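Local coordinates for protein predicted phosphatase, HAD family (Clostridium acetobutylicum, PDB 3MC1) that probably acts as a phosphatase of the haloacid dehalogenase (HAD) superfamily, hydrolysing phosphate esters at a metal-binding aspartate site, at residues Y28-K32 / F33-V37; Y170-I173 / G174-N178; N44-G48 / P49-T53; D89-E92 / A93-S97. One frame throughout, in Å; residues are numbered along the deposited sequence.

Contact 1: residues Y28-K32 / F33-V37; sequences YSLNK and FDIQV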
ATOM      1  N   TYR A  28      14.897  10.862   8.312  1.00 24.82           N
ATOM      2  CA  TYR A  28      16.098  11.341   7.632  1.00 23.98           C
ATOM      3  C   TYR A  28      15.776  12.614   6.858  1.00 24.42           C
ATOM      4  O   TYR A  28      16.566  13.561   6.839  1.00 24.05           O
ATOM      5  CB  TYR A  28      16.627  10.293   6.649  1.00 21.69           C
ATOM      6  CG  TYR A  28      17.678  10.853   5.722  1.00 20.36           C
ATOM      7  CD1 TYR A  28      18.988  11.044   6.159  1.00 21.44           C
ATOM      8  CD2 TYR A  28      17.353  11.249   4.423  1.00 19.88           C
ATOM      9  CE1 TYR A  28      19.951  11.620   5.332  1.00 19.52           C
ATOM     10  CE2 TYR A  28      18.308  11.826   3.583  1.00 18.39           C
ATOM     11  CZ  TYR A  28      19.605  12.010   4.050  1.00 21.10           C
ATOM     12  OH  TYR A  28      20.555  12.600   3.247  1.00 19.03           O
ATOM     13  N   SER A  29      14.615  12.617   6.207  1.00 23.29           N
ATOM     14  CA  SER A  29      14.172  13.765   5.422  1.00 21.80           C
ATOM     15  C   SER A  29      13.824  14.972   6.293  1.00 22.45           C
ATOM     16  O   SER A  29      14.249  16.093   6.012  1.00 22.81           O
ATOM     17  CB  SER A  29      12.949  13.384   4.584  1.00 18.82           C
ATOM     18  OG  SER A  29      12.460  14.505   3.873  1.00 20.33           O
ATOM     19  N   LEU A  30      13.047  14.736   7.345  1.00 22.63           N
ATOM     20  CA  LEU A  30      12.628  15.809   8.239  1.00 25.23           C
ATOM     21  C   LEU A  30      13.814  16.454   8.946  1.00 28.27           C
ATOM     22  O   LEU A  30      13.845  17.672   9.125  1.00 28.14           O
ATOM     23  CB  LEU A  30      11.637  15.277   9.277  1.00 23.19           C
ATOM     24  CG  LEU A  30      10.291  14.780   8.741  1.00 22.99           C
ATOM     25  CD1 LEU A  30       9.496  14.155   9.873  1.00 20.87           C
ATOM     26  CD2 LEU A  30       9.519  15.933   8.116  1.00 22.82           C
ATOM     27  N   ASN A  31      14.782  15.633   9.344  1.00 29.99           N
ATOM     28  CA  ASN A  31      15.974  16.126  10.029  1.00 33.04           C
ATOM     29  C   ASN A  31      16.754  17.103   9.154  1.00 33.21           C
ATOM     30  O   ASN A  31      17.498  17.938   9.666  1.00 33.38           O
ATOM     31  CB  ASN A  31      16.876  14.959  10.437  1.00 34.34           C
ATOM     32  CG  ASN A  31      16.318  14.180  11.614  1.00 36.58           C
ATOM     33  OD1 ASN A  31      15.193  14.421  12.055  1.00 39.41           O
ATOM     34  ND2 ASN A  31      17.100  13.236  12.124  1.00 37.13           N
ATOM     35  N   LYS A  32      16.584  16.990   7.839  1.00 32.04           N
ATOM     36  CA  LYS A  32      17.250  17.887   6.901  1.00 32.78           C
ATOM     37  C   LYS A  32      16.581  19.259   6.962  1.00 33.69           C
ATOM     38  O   LYS A  32      17.116  20.247   6.471  1.00 33.64           O
ATOM     39  CB  LYS A  32      17.150  17.345   5.471  1.00 34.58           C
ATOM     40  CG  LYS A  32      17.969  16.102   5.204  1.00 36.42           C
ATOM     41  CD  LYS A  32      19.438  16.366   5.479  1.00 38.98           C
ATOM     42  CE  LYS A  32      20.300  15.271   4.898  1.00 40.13           C
ATOM     43  NZ  LYS A  32      20.136  15.236   3.423  1.00 41.57           N
ATOM     44  N   PHE A  33      15.394  19.302   7.557  1.00 33.97           N
ATOM     45  CA  PHE A  33      14.647  20.545   7.696  1.00 35.26           C
ATOM     46  C   PHE A  33      14.761  20.979   9.149  1.00 35.92           C
ATOM     47  O   PHE A  33      14.028  21.855   9.619  1.00 35.32           O
ATOM     48  CB  PHE A  33      13.179  20.319   7.322  1.00 33.35           C
ATOM     49  CG  PHE A  33      12.968  20.019   5.865  1.00 31.97           C
ATOM     50  CD1 PHE A  33      13.060  21.027   4.914  1.00 30.36           C
ATOM     51  CD2 PHE A  33      12.694  18.723   5.439  1.00 29.57           C
ATOM     52  CE1 PHE A  33      12.882  20.747   3.557  1.00 31.74           C
ATOM     53  CE2 PHE A  33      12.516  18.438   4.088  1.00 28.57           C
ATOM     54  CZ  PHE A  33      12.610  19.449   3.146  1.00 28.31           C
ATOM     55  N   ASP A  34      15.706  20.350   9.843  1.00 37.22           N
ATOM     56  CA  ASP A  34      15.965  20.613  11.250  1.00 37.81           C
ATOM     57  C   ASP A  34      14.755  20.268  12.106  1.00 38.25           C
ATOM     58  O   ASP A  34      14.569  20.800  13.200  1.00 38.38           O
ATOM     59  CB  ASP A  34      16.387  22.070  11.452  1.00 39.09           C
ATOM     60  CG  ASP A  34      17.725  22.383  10.792  1.00 40.34           C
ATOM     61  OD1 ASP A  34      17.773  22.523   9.550  1.00 42.66           O
ATOM     62  OD2 ASP A  34      18.736  22.475  11.518  1.00 43.32           O
ATOM     63  N   ILE A  35      13.933  19.362  11.587  1.00 37.68           N
ATOM     64  CA  ILE A  35      12.751  18.900  12.296  1.00 38.69           C
ATOM     65  C   ILE A  35      13.147  17.592  12.964  1.00 39.80           C
ATOM     66  O   ILE A  35      13.524  16.628  12.298  1.00 40.73           O
ATOM     67  CB  ILE A  35      11.576  18.633  11.334  1.00 37.55           C
ATOM     68  CG1 ILE A  35      11.209  19.922  10.600  1.00 37.49           C
ATOM     69  CG2 ILE A  35      10.388  18.085  12.103  1.00 36.44           C
ATOM     70  CD1 ILE A  35      10.060  19.772   9.630  1.00 39.68           C
ATOM     71  N   GLN A  36      13.078  17.561  14.286  1.00 40.56           N
ATOM     72  CA  GLN A  36      13.442  16.361  15.012  1.00 43.02           C
ATOM     73  C   GLN A  36      12.173  15.584  15.335  1.00 43.53           C
ATOM     74  O   GLN A  36      11.082  16.156  15.377  1.00 43.88           O
ATOM     75  CB  GLN A  36      14.177  16.736  16.303  1.00 44.08           C
ATOM     76  CG  GLN A  36      15.356  17.693  16.100  1.00 45.90           C
ATOM     77  CD  GLN A  36      16.403  17.163  15.126  1.00 47.38           C
ATOM     78  OE1 GLN A  36      16.965  16.081  15.320  1.00 48.57           O
ATOM     79  NE2 GLN A  36      16.675  17.931  14.076  1.00 46.52           N
ATOM     80  N   VAL A  37      12.310  14.278  15.535  1.00 43.10           N
ATOM     81  CA  VAL A  37      11.159  13.450  15.874  1.00 43.39           C
ATOM     82  C   VAL A  37      11.563  12.594  17.075  1.00 44.85           C
ATOM     83  O   VAL A  37      12.613  11.944  17.061  1.00 45.37           O
ATOM     84  CB  VAL A  37      10.720  12.554  14.666  1.00 41.75           C
ATOM     85  CG1 VAL A  37      10.986  13.287  13.357  1.00 39.82           C
ATOM     86  CG2 VAL A  37      11.426  11.211  14.695  1.00 41.44           C
TER
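A Schellman motif ends helix 19-31, and its central acceptor is the carbonyl of L30. L30 O takes two amides that approach from opposite faces of its carbonyl plane: F33 N at 2.7 Å and I35 N at 3.0 Å, the latter with an N-H...O angle of 154°. D34, with positive phi (62°), turns the chain back; its N makes a weak bond to N31 O at 3.0 Å, which closes the type I turn N31-D34. I35 CB then packs on L30 CB at 3.9 Å, and further along V37 CG1 meets L30 CD1 at 3.9 Å, the two side chains crossing at about a right angle. The F33 ring lies beside the last turn with L30 O near its plane at the edge; chi1 -68° leaves CG beside the backbone N and brings CD2 to 3.1 Å from S29 O, while S29 OG, bonded to A69 O, also lies in the ring plane. K32 doubles back along the helix, bent at chi2 and chi4, so that NZ donates to Y28 OH at 2.7 Å; Y72 of helix 63-81 adds a cation-pi contact. F55 and Y59 of helix 51-59 cover L30. Paired backbone bonds round a left-handed C-prime residue, with an apolar contact between L30, in the last turn, and I35, just after it, are the signature of a Schellman helix C-cap.

Contact 2: residues Y170-I173 / G174-N178; sequences YDVI and GALKN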
ATOM      1  N   TYR A 170      -7.558   5.170   2.982  1.00 20.38           N
ATOM      2  CA  TYR A 170      -7.225   5.558   1.616  1.00 21.51           C
ATOM      3  C   TYR A 170      -7.510   4.416   0.646  1.00 20.55           C
ATOM      4  O   TYR A 170      -7.911   4.640  -0.506  1.00 17.03           O
ATOM      5  CB  TYR A 170      -5.753   5.952   1.541  1.00 24.64           C
ATOM      6  CG  TYR A 170      -5.396   7.043   2.522  1.00 29.57           C
ATOM      7  CD1 TYR A 170      -5.880   8.340   2.352  1.00 31.55           C
ATOM      8  CD2 TYR A 170      -4.615   6.772   3.648  1.00 31.10           C
ATOM      9  CE1 TYR A 170      -5.598   9.344   3.277  1.00 34.78           C
ATOM     10  CE2 TYR A 170      -4.327   7.770   4.585  1.00 34.63           C
ATOM     11  CZ  TYR A 170      -4.824   9.054   4.393  1.00 35.74           C
ATOM     12  OH  TYR A 170      -4.555  10.047   5.311  1.00 38.10           O
ATOM     13  N   ASP A 171      -7.294   3.190   1.115  1.00 17.51           N
ATOM     14  CA  ASP A 171      -7.548   2.023   0.294  1.00 17.56           C
ATOM     15  C   ASP A 171      -9.045   1.843   0.084  1.00 17.70           C
ATOM     16  O   ASP A 171      -9.489   1.521  -1.018  1.00 18.64           O
ATOM     17  CB  ASP A 171      -6.945   0.792   0.956  1.00 16.44           C
ATOM     18  CG  ASP A 171      -5.435   0.862   1.003  1.00 15.88           C
ATOM     19  OD1 ASP A 171      -4.837   0.948  -0.085  1.00 17.94           O
ATOM     20  OD2 ASP A 171      -4.854   0.843   2.107  1.00 17.11           O
ATOM     21  N   VAL A 172      -9.821   2.062   1.141  1.00 16.83           N
ATOM     22  CA  VAL A 172     -11.272   1.931   1.061  1.00 17.00           C
ATOM     23  C   VAL A 172     -11.831   2.988   0.112  1.00 16.37           C
ATOM     24  O   VAL A 172     -12.634   2.680  -0.766  1.00 15.55           O
ATOM     25  CB  VAL A 172     -11.933   2.097   2.458  1.00 17.33           C
ATOM     26  CG1 VAL A 172     -13.438   1.907   2.348  1.00 15.89           C
ATOM     27  CG2 VAL A 172     -11.349   1.085   3.438  1.00 16.20           C
ATOM     28  N   ILE A 173     -11.392   4.230   0.293  1.00 16.78           N
ATOM     29  CA  ILE A 173     -11.835   5.334  -0.547  1.00 18.54           C
ATOM     30  C   ILE A 173     -11.453   5.079  -2.010  1.00 18.32           C
ATOM     31  O   ILE A 173     -12.260   5.289  -2.918  1.00 17.14           O
ATOM     32  CB  ILE A 173     -11.213   6.673  -0.054  1.00 19.52           C
ATOM     33  CG1 ILE A 173     -11.661   6.940   1.386  1.00 21.77           C
ATOM     34  CG2 ILE A 173     -11.624   7.821  -0.965  1.00 20.66           C
ATOM     35  CD1 ILE A 173     -10.897   8.038   2.099  1.00 21.52           C
ATOM     36  N   GLY A 174     -10.222   4.619  -2.232  1.00 18.39           N
ATOM     37  CA  GLY A 174      -9.761   4.335  -3.584  1.00 16.44           C
ATOM     38  C   GLY A 174     -10.569   3.222  -4.231  1.00 15.45           C
ATOM     39  O   GLY A 174     -10.838   3.253  -5.434  1.00 15.22           O
ATOM     40  N   ALA A 175     -10.958   2.237  -3.428  1.00 16.24           N
ATOM     41  CA  ALA A 175     -11.750   1.109  -3.918  1.00 17.24           C
ATOM     42  C   ALA A 175     -13.155   1.585  -4.262  1.00 17.96           C
ATOM     43  O   ALA A 175     -13.680   1.300  -5.338  1.00 18.80           O
ATOM     44  CB  ALA A 175     -11.814   0.014  -2.861  1.00 16.70           C
ATOM     45  N   LEU A 176     -13.762   2.316  -3.337  1.00 19.13           N
ATOM     46  CA  LEU A 176     -15.106   2.837  -3.553  1.00 21.10           C
ATOM     47  C   LEU A 176     -15.161   3.645  -4.843  1.00 19.34           C
ATOM     48  O   LEU A 176     -16.073   3.472  -5.653  1.00 20.12           O
ATOM     49  CB  LEU A 176     -15.530   3.710  -2.367  1.00 24.47           C
ATOM     50  CG  LEU A 176     -15.688   2.977  -1.024  1.00 28.42           C
ATOM     51  CD1 LEU A 176     -15.884   3.978   0.119  1.00 30.14           C
ATOM     52  CD2 LEU A 176     -16.874   2.016  -1.107  1.00 30.82           C
ATOM     53  N   LYS A 177     -14.177   4.518  -5.036  1.00 17.48           N
ATOM     54  CA  LYS A 177     -14.116   5.364  -6.226  1.00 18.94           C
ATOM     55  C   LYS A 177     -13.978   4.603  -7.541  1.00 18.96           C
ATOM     56  O   LYS A 177     -14.164   5.175  -8.617  1.00 19.94           O
ATOM     57  CB  LYS A 177     -12.974   6.375  -6.094  1.00 20.02           C
ATOM     58  CG  LYS A 177     -13.218   7.377  -4.984  1.00 23.33           C
ATOM     59  CD  LYS A 177     -12.252   8.540  -5.049  1.00 28.09           C
ATOM     60  CE  LYS A 177     -12.690   9.653  -4.110  1.00 29.51           C
ATOM     61  NZ  LYS A 177     -11.778  10.826  -4.192  1.00 33.34           N
ATOM     62  N   ASN A 178     -13.650   3.320  -7.446  1.00 19.54           N
ATOM     63  CA  ASN A 178     -13.505   2.464  -8.617  1.00 19.26           C
ATOM     64  C   ASN A 178     -14.595   1.393  -8.595  1.00 19.37           C
ATOM     65  O   ASN A 178     -14.536   0.408  -9.329  1.00 17.36           O
ATOM     66  CB  ASN A 178     -12.121   1.810  -8.621  1.00 18.79           C
ATOM     67  CG  ASN A 178     -11.054   2.714  -9.196  1.00 17.34           C
ATOM     68  OD1 ASN A 178     -10.971   2.896 -10.415  1.00 18.25           O
ATOM     69  ND2 ASN A 178     -10.233   3.298  -8.324  1.00 18.64           N
TER
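With chi1 at -178°, V172 CG1 stands opposite its own backbone N and runs forward along the helix, while L176, at chi1 -65°, keeps CG beside its N; CG1 and L176 CD1 thereby meet at 3.9 Å, the two side chains side by side and pointing the same way. One residue on, the pattern repeats: I173 CG2 lies 3.8 Å from K177 CE, a methylene of an extended lysine chain laid alongside the isoleucine. Beneath these i to i+4 pairs run four backbone bonds of helix 169-176. L176 N to V172 O, at 2.8 Å and 170°, is the straightest; G174 N to Y170 O, A175 N to D171 O and K177 N to I173 O complete the set. At the C-terminal end N178 turns its side chain back on the helix: ND2 donates to G174 O at 3.0 Å, with the acceptor near the amide plane, and gives a second bond to E145 O. A175 CB rests 3.3 Å from D171 O on the face turned to M164 and S182, in strands 162-166 and 182-185. At the other end D171 directs its carboxylate toward the sodium site formed by D10, D12 and D167: OD1 makes a salt bridge with K144, and OD2 accepts from R168 N, with a weaker bond from D167 N. This side chain, about 4 Å from the sodium ion, is thus held by one lysine and two backbone amides, consistent with a second-shell residue that positions the metal-binding loop.

Contact 3: residues N44-G48 / P49-T53; sequences NKFVG and PPLKT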
ATOM      1  N   ASN A  44       4.365   6.607  11.809  1.00 23.55           N
ATOM      2  CA  ASN A  44       3.670   5.469  11.210  1.00 23.68           C
ATOM      3  C   ASN A  44       2.594   5.899  10.225  1.00 22.75           C
ATOM      4  O   ASN A  44       2.345   5.207   9.240  1.00 20.28           O
ATOM      5  CB  ASN A  44       3.034   4.587  12.293  1.00 25.26           C
ATOM      6  CG  ASN A  44       4.047   3.700  12.994  1.00 26.75           C
ATOM      7  OD1 ASN A  44       5.247   3.787  12.732  1.00 29.00           O
ATOM      8  ND2 ASN A  44       3.570   2.846  13.892  1.00 27.48           N
ATOM      9  N   LYS A  45       1.964   7.041  10.493  1.00 23.00           N
ATOM     10  CA  LYS A  45       0.896   7.548   9.634  1.00 24.93           C
ATOM     11  C   LYS A  45       1.372   7.828   8.212  1.00 24.30           C
ATOM     12  O   LYS A  45       0.555   8.006   7.305  1.00 24.43           O
ATOM     13  CB  LYS A  45       0.286   8.830  10.219  1.00 28.42           C
ATOM     14  CG  LYS A  45       1.197  10.040  10.141  1.00 33.68           C
ATOM     15  CD  LYS A  45       2.096  10.153  11.356  1.00 37.09           C
ATOM     16  CE  LYS A  45       1.395  10.909  12.474  1.00 40.51           C
ATOM     17  NZ  LYS A  45       1.129  12.328  12.089  1.00 43.04           N
ATOM     18  N   PHE A  46       2.691   7.884   8.027  1.00 21.67           N
ATOM     19  CA  PHE A  46       3.285   8.120   6.710  1.00 19.30           C
ATOM     20  C   PHE A  46       3.285   6.822   5.899  1.00 18.24           C
ATOM     21  O   PHE A  46       3.590   6.820   4.702  1.00 18.14           O
ATOM     22  CB  PHE A  46       4.734   8.606   6.863  1.00 20.47           C
ATOM     23  CG  PHE A  46       4.892  10.109   6.877  1.00 19.50           C
ATOM     24  CD1 PHE A  46       5.187  10.801   5.706  1.00 20.96           C
ATOM     25  CD2 PHE A  46       4.780  10.826   8.066  1.00 21.96           C
ATOM     26  CE1 PHE A  46       5.373  12.193   5.718  1.00 21.28           C
ATOM     27  CE2 PHE A  46       4.963  12.213   8.088  1.00 21.38           C
ATOM     28  CZ  PHE A  46       5.260  12.894   6.915  1.00 22.19           C
ATOM     29  N   VAL A  47       2.944   5.713   6.547  1.00 17.61           N
ATOM     30  CA  VAL A  47       2.946   4.423   5.855  1.00 16.50           C
ATOM     31  C   VAL A  47       1.615   4.144   5.181  1.00 17.76           C
ATOM     32  O   VAL A  47       0.613   3.882   5.850  1.00 18.11           O
ATOM     33  CB  VAL A  47       3.276   3.261   6.818  1.00 15.10           C
ATOM     34  CG1 VAL A  47       3.233   1.926   6.062  1.00 13.78           C
ATOM     35  CG2 VAL A  47       4.651   3.477   7.440  1.00 12.51           C
ATOM     36  N   GLY A  48       1.618   4.202   3.849  1.00 17.59           N
ATOM     37  CA  GLY A  48       0.407   3.954   3.086  1.00 18.39           C
ATOM     38  C   GLY A  48       0.062   5.039   2.076  1.00 16.45           C
ATOM     39  O   GLY A  48       0.083   4.790   0.874  1.00 15.99           O
ATOM     40  N   PRO A  49      -0.259   6.262   2.530  1.00 17.68           N
ATOM     41  CA  PRO A  49      -0.609   7.360   1.622  1.00 15.72           C
ATOM     42  C   PRO A  49       0.564   7.936   0.832  1.00 15.84           C
ATOM     43  O   PRO A  49       1.725   7.684   1.154  1.00 16.02           O
ATOM     44  CB  PRO A  49      -1.226   8.390   2.560  1.00 17.13           C
ATOM     45  CG  PRO A  49      -0.443   8.204   3.802  1.00 19.48           C
ATOM     46  CD  PRO A  49      -0.376   6.691   3.937  1.00 17.22           C
ATOM     47  N   PRO A  50       0.270   8.710  -0.229  1.00 16.00           N
ATOM     48  CA  PRO A  50       1.346   9.308  -1.030  1.00 16.66           C
ATOM     49  C   PRO A  50       2.182  10.194  -0.100  1.00 16.72           C
ATOM     50  O   PRO A  50       1.630  10.918   0.721  1.00 15.58           O
ATOM     51  CB  PRO A  50       0.589  10.127  -2.077  1.00 16.96           C
ATOM     52  CG  PRO A  50      -0.723   9.402  -2.208  1.00 18.71           C
ATOM     53  CD  PRO A  50      -1.056   9.042  -0.779  1.00 14.68           C
ATOM     54  N   LEU A  51       3.502  10.126  -0.203  1.00 18.32           N
ATOM     55  CA  LEU A  51       4.352  10.945   0.661  1.00 20.14           C
ATOM     56  C   LEU A  51       3.991  12.426   0.590  1.00 20.74           C
ATOM     57  O   LEU A  51       3.942  13.114   1.612  1.00 19.92           O
ATOM     58  CB  LEU A  51       5.830  10.784   0.284  1.00 20.05           C
ATOM     59  CG  LEU A  51       6.478   9.438   0.599  1.00 20.96           C
ATOM     60  CD1 LEU A  51       7.927   9.466   0.167  1.00 18.98           C
ATOM     61  CD2 LEU A  51       6.359   9.145   2.092  1.00 22.04           C
ATOM     62  N   LYS A  52       3.747  12.916  -0.621  1.00 23.14           N
ATOM     63  CA  LYS A  52       3.428  14.325  -0.806  1.00 24.73           C
ATOM     64  C   LYS A  52       2.268  14.748   0.078  1.00 25.06           C
ATOM     65  O   LYS A  52       2.367  15.720   0.819  1.00 24.86           O
ATOM     66  CB  LYS A  52       3.100  14.609  -2.275  1.00 27.15           C
ATOM     67  CG  LYS A  52       2.926  16.083  -2.591  1.00 29.85           C
ATOM     68  CD  LYS A  52       2.718  16.305  -4.079  1.00 33.65           C
ATOM     69  CE  LYS A  52       3.950  15.910  -4.896  1.00 35.76           C
ATOM     70  NZ  LYS A  52       3.715  16.053  -6.370  1.00 35.35           N
ATOM     71  N   THR A  53       1.170  14.006   0.006  1.00 24.84           N
ATOM     72  CA  THR A  53      -0.005  14.327   0.808  1.00 25.30           C
ATOM     73  C   THR A  53       0.365  14.389   2.296  1.00 24.48           C
ATOM     74  O   THR A  53      -0.086  15.279   3.028  1.00 23.91           O
ATOM     75  CB  THR A  53      -1.129  13.272   0.597  1.00 23.97           C
ATOM     76  OG1 THR A  53      -0.828  12.083   1.337  1.00 27.66           O
ATOM     77  CG2 THR A  53      -1.228  12.901  -0.863  1.00 23.57           C
TER
HETATM   78  O   HOH W   1       2.862   9.024   3.168  1.00 17.66           O
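F46 reaches L51 with the edge of its ring. From CB, which points away from the residues that follow, chi1 at -93° sets CG so that the ring swings back and CD1 comes 4.1 Å from L51 CD2; that methyl lies near the ring plane, and the two side chains cross at about a right angle. The rest of the ring is received by F55, edge-to-face, and by Y58, at about 45°, while V26, S54 and Y59 touch the side chain. The backbone of F46 makes a second, polar link through one water, which donates to F46 O at 2.8 Å and to P49 O at 2.7 Å, spanning the bend. Inside that bend the P49 ring packs its CG 3.6 Å from K45 O. G48, with phi 128°, makes the turn into the two prolines; its N bonds to a glycerol, probably from the crystallisation liquor, and G48 lies about 4 Å from the sodium ion. P50 occupies the N-cap position of helix 51-59. Its carbonyl accepts from T53 OG1 at 2.8 Å, in the carbonyl plane and on a lone pair. The bend thus joins the 3-10 segment that ends at F46 to helix 51-59: F46 packs against helices 19-31 and 51-59, L51 rests on I70 and Y73 of helix 63-81, and P49 touches R168 in the loop between strand 162-166 and helix 169-176.

Contact 4: residues D89-E92 / A93-S97; sequences DGIE and ALLSS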
ATOM      1  N   ASP A  89       3.772 -12.392   8.372  1.00 18.89           N
ATOM      2  CA  ASP A  89       3.649 -13.842   8.469  1.00 21.29           C
ATOM      3  C   ASP A  89       2.350 -14.301   7.799  1.00 19.86           C
ATOM      4  O   ASP A  89       1.301 -13.658   7.927  1.00 19.86           O
ATOM      5  CB  ASP A  89       3.633 -14.299   9.934  1.00 24.10           C
ATOM      6  CG  ASP A  89       4.939 -14.022  10.651  1.00 29.40           C
ATOM      7  OD1 ASP A  89       6.012 -14.262  10.052  1.00 32.25           O
ATOM      8  OD2 ASP A  89       4.893 -13.578  11.819  1.00 32.13           O
ATOM      9  N   GLY A  90       2.433 -15.413   7.079  1.00 18.83           N
ATOM     10  CA  GLY A  90       1.264 -15.956   6.419  1.00 17.50           C
ATOM     11  C   GLY A  90       0.980 -15.409   5.036  1.00 16.49           C
ATOM     12  O   GLY A  90       0.257 -16.037   4.270  1.00 16.85           O
ATOM     13  N   ILE A  91       1.560 -14.260   4.695  1.00 15.82           N
ATOM     14  CA  ILE A  91       1.305 -13.662   3.388  1.00 14.06           C
ATOM     15  C   ILE A  91       1.683 -14.519   2.185  1.00 13.97           C
ATOM     16  O   ILE A  91       0.874 -14.694   1.282  1.00 15.84           O
ATOM     17  CB  ILE A  91       1.981 -12.270   3.243  1.00 14.70           C
ATOM     18  CG1 ILE A  91       1.180 -11.216   4.017  1.00 14.03           C
ATOM     19  CG2 ILE A  91       2.072 -11.889   1.762  1.00 12.63           C
ATOM     20  CD1 ILE A  91      -0.251 -11.031   3.529  1.00  9.69           C
ATOM     21  N   GLU A  92       2.900 -15.043   2.138  1.00 15.64           N
ATOM     22  CA  GLU A  92       3.250 -15.868   0.991  1.00 16.19           C
ATOM     23  C   GLU A  92       2.326 -17.088   0.897  1.00 16.17           C
ATOM     24  O   GLU A  92       1.916 -17.474  -0.196  1.00 17.48           O
ATOM     25  CB  GLU A  92       4.713 -16.314   1.049  1.00 16.26           C
ATOM     26  CG  GLU A  92       5.075 -17.282  -0.058  1.00 17.42           C
ATOM     27  CD  GLU A  92       6.574 -17.382  -0.283  1.00 19.36           C
ATOM     28  OE1 GLU A  92       7.347 -17.064   0.647  1.00 22.27           O
ATOM     29  OE2 GLU A  92       6.975 -17.798  -1.386  1.00 20.47           O
ATOM     30  N   ALA A  93       2.005 -17.686   2.042  1.00 16.86           N
ATOM     31  CA  ALA A  93       1.102 -18.839   2.070  1.00 16.48           C
ATOM     32  C   ALA A  93      -0.239 -18.415   1.441  1.00 18.34           C
ATOM     33  O   ALA A  93      -0.821 -19.137   0.628  1.00 17.84           O
ATOM     34  CB  ALA A  93       0.892 -19.288   3.495  1.00 19.40           C
ATOM     35  N   LEU A  94      -0.706 -17.229   1.814  1.00 17.76           N
ATOM     36  CA  LEU A  94      -1.954 -16.679   1.284  1.00 17.40           C
ATOM     37  C   LEU A  94      -1.900 -16.550  -0.237  1.00 15.69           C
ATOM     38  O   LEU A  94      -2.784 -17.051  -0.941  1.00 13.64           O
ATOM     39  CB  LEU A  94      -2.236 -15.297   1.906  1.00 17.45           C
ATOM     40  CG  LEU A  94      -3.428 -14.528   1.302  1.00 20.91           C
ATOM     41  CD1 LEU A  94      -4.726 -15.300   1.555  1.00 23.11           C
ATOM     42  CD2 LEU A  94      -3.516 -13.142   1.901  1.00 21.73           C
ATOM     43  N   LEU A  95      -0.860 -15.879  -0.736  1.00 14.21           N
ATOM     44  CA  LEU A  95      -0.681 -15.673  -2.172  1.00 12.81           C
ATOM     45  C   LEU A  95      -0.647 -16.984  -2.939  1.00 15.46           C
ATOM     46  O   LEU A  95      -1.258 -17.101  -4.004  1.00 14.98           O
ATOM     47  CB  LEU A  95       0.616 -14.911  -2.437  1.00 11.67           C
ATOM     48  CG  LEU A  95       0.717 -13.525  -1.797  1.00 12.84           C
ATOM     49  CD1 LEU A  95       2.097 -12.915  -2.083  1.00 13.61           C
ATOM     50  CD2 LEU A  95      -0.380 -12.642  -2.358  1.00 11.43           C
ATOM     51  N   SER A  96       0.085 -17.961  -2.409  1.00 15.31           N
ATOM     52  CA  SER A  96       0.181 -19.259  -3.071  1.00 17.29           C
ATOM     53  C   SER A  96      -1.212 -19.888  -3.147  1.00 17.86           C
ATOM     54  O   SER A  96      -1.657 -20.286  -4.220  1.00 19.64           O
ATOM     55  CB  SER A  96       1.123 -20.188  -2.300  1.00 16.79           C
ATOM     56  OG  SER A  96       1.325 -21.404  -3.003  1.00 19.76           O
ATOM     57  N   SER A  97      -1.893 -19.959  -2.005  1.00 19.81           N
ATOM     58  CA  SER A  97      -3.236 -20.540  -1.939  1.00 22.03           C
ATOM     59  C   SER A  97      -4.195 -19.881  -2.934  1.00 23.52           C
ATOM     60  O   SER A  97      -4.939 -20.567  -3.639  1.00 23.26           O
ATOM     61  CB  SER A  97      -3.795 -20.413  -0.519  1.00 24.59           C
ATOM     62  OG  SER A  97      -5.101 -20.977  -0.427  1.00 25.34           O
TER
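The carbonyls of G90, I91 and E92 open helix 91-101, and each takes an amide four residues on. G90 O accepts L94 N at 2.9 Å, in the carbonyl plane, with an N-H...O angle of 155°. I91 O accepts L95 N at 2.9 Å and 170°, almost linear at the hydrogen, and E92 O accepts S96 N, also at 2.9 Å. The next carbonyl, A93 O, receives S97 N. G90 is the N-cap residue; its positive phi (87°) lets the chain turn from the loop into the helix. The polar side chains find partners further off. E92, its CG anti to the backbone N and its chain extended beyond, carries its carboxylate outward, where OE2 bonds to Y128 OH; S97 OG bonds to H211 NE2 of helix 207-215. Apolar groups pair along the buried flank. I91 CG2 lies against L95 CD1 at 4.0 Å, the two side chains meeting at a slant, and I91 CD1 reaches L94 CD2 at 4.2 Å. Within the packing of the helical turn itself, L94 CB lies 3.2 Å from I91 O. V207 of helix 207-215 touches both I91 and L94, L210 packs on L94, and F129 on L95, while I91 also meets L15 and Y187. Here a glycine N-cap and successive i to i+4 bonds start a helix with an apolar flank turned to helix 207-215, one of the helices flanking the parallel sheet of the Rossmann-like HAD core.

Following the chain, contact 1 comes first and closes the end of helix 19-31; contact 3 then makes the bend into helix 51-59, contact 4 starts helix 91-101 and contact 2 finishes helix 169-176. All are local and in series, so none nests in or crosses another. Contacts 1 and 3 belong to the helical part formed by helices 19-31, 51-59 and 63-81, their centres about 16 Å apart, with F55 and Y59 packing on residues of both. Contacts 2 and 4 lie on helices beside the parallel sheet. Contacts 2 and 3 touch where Y170 CE2 packs on P49 CB at 3.8 Å, joining the helical part to the core beside D171 and G48, each about 4 Å from the sodium ion.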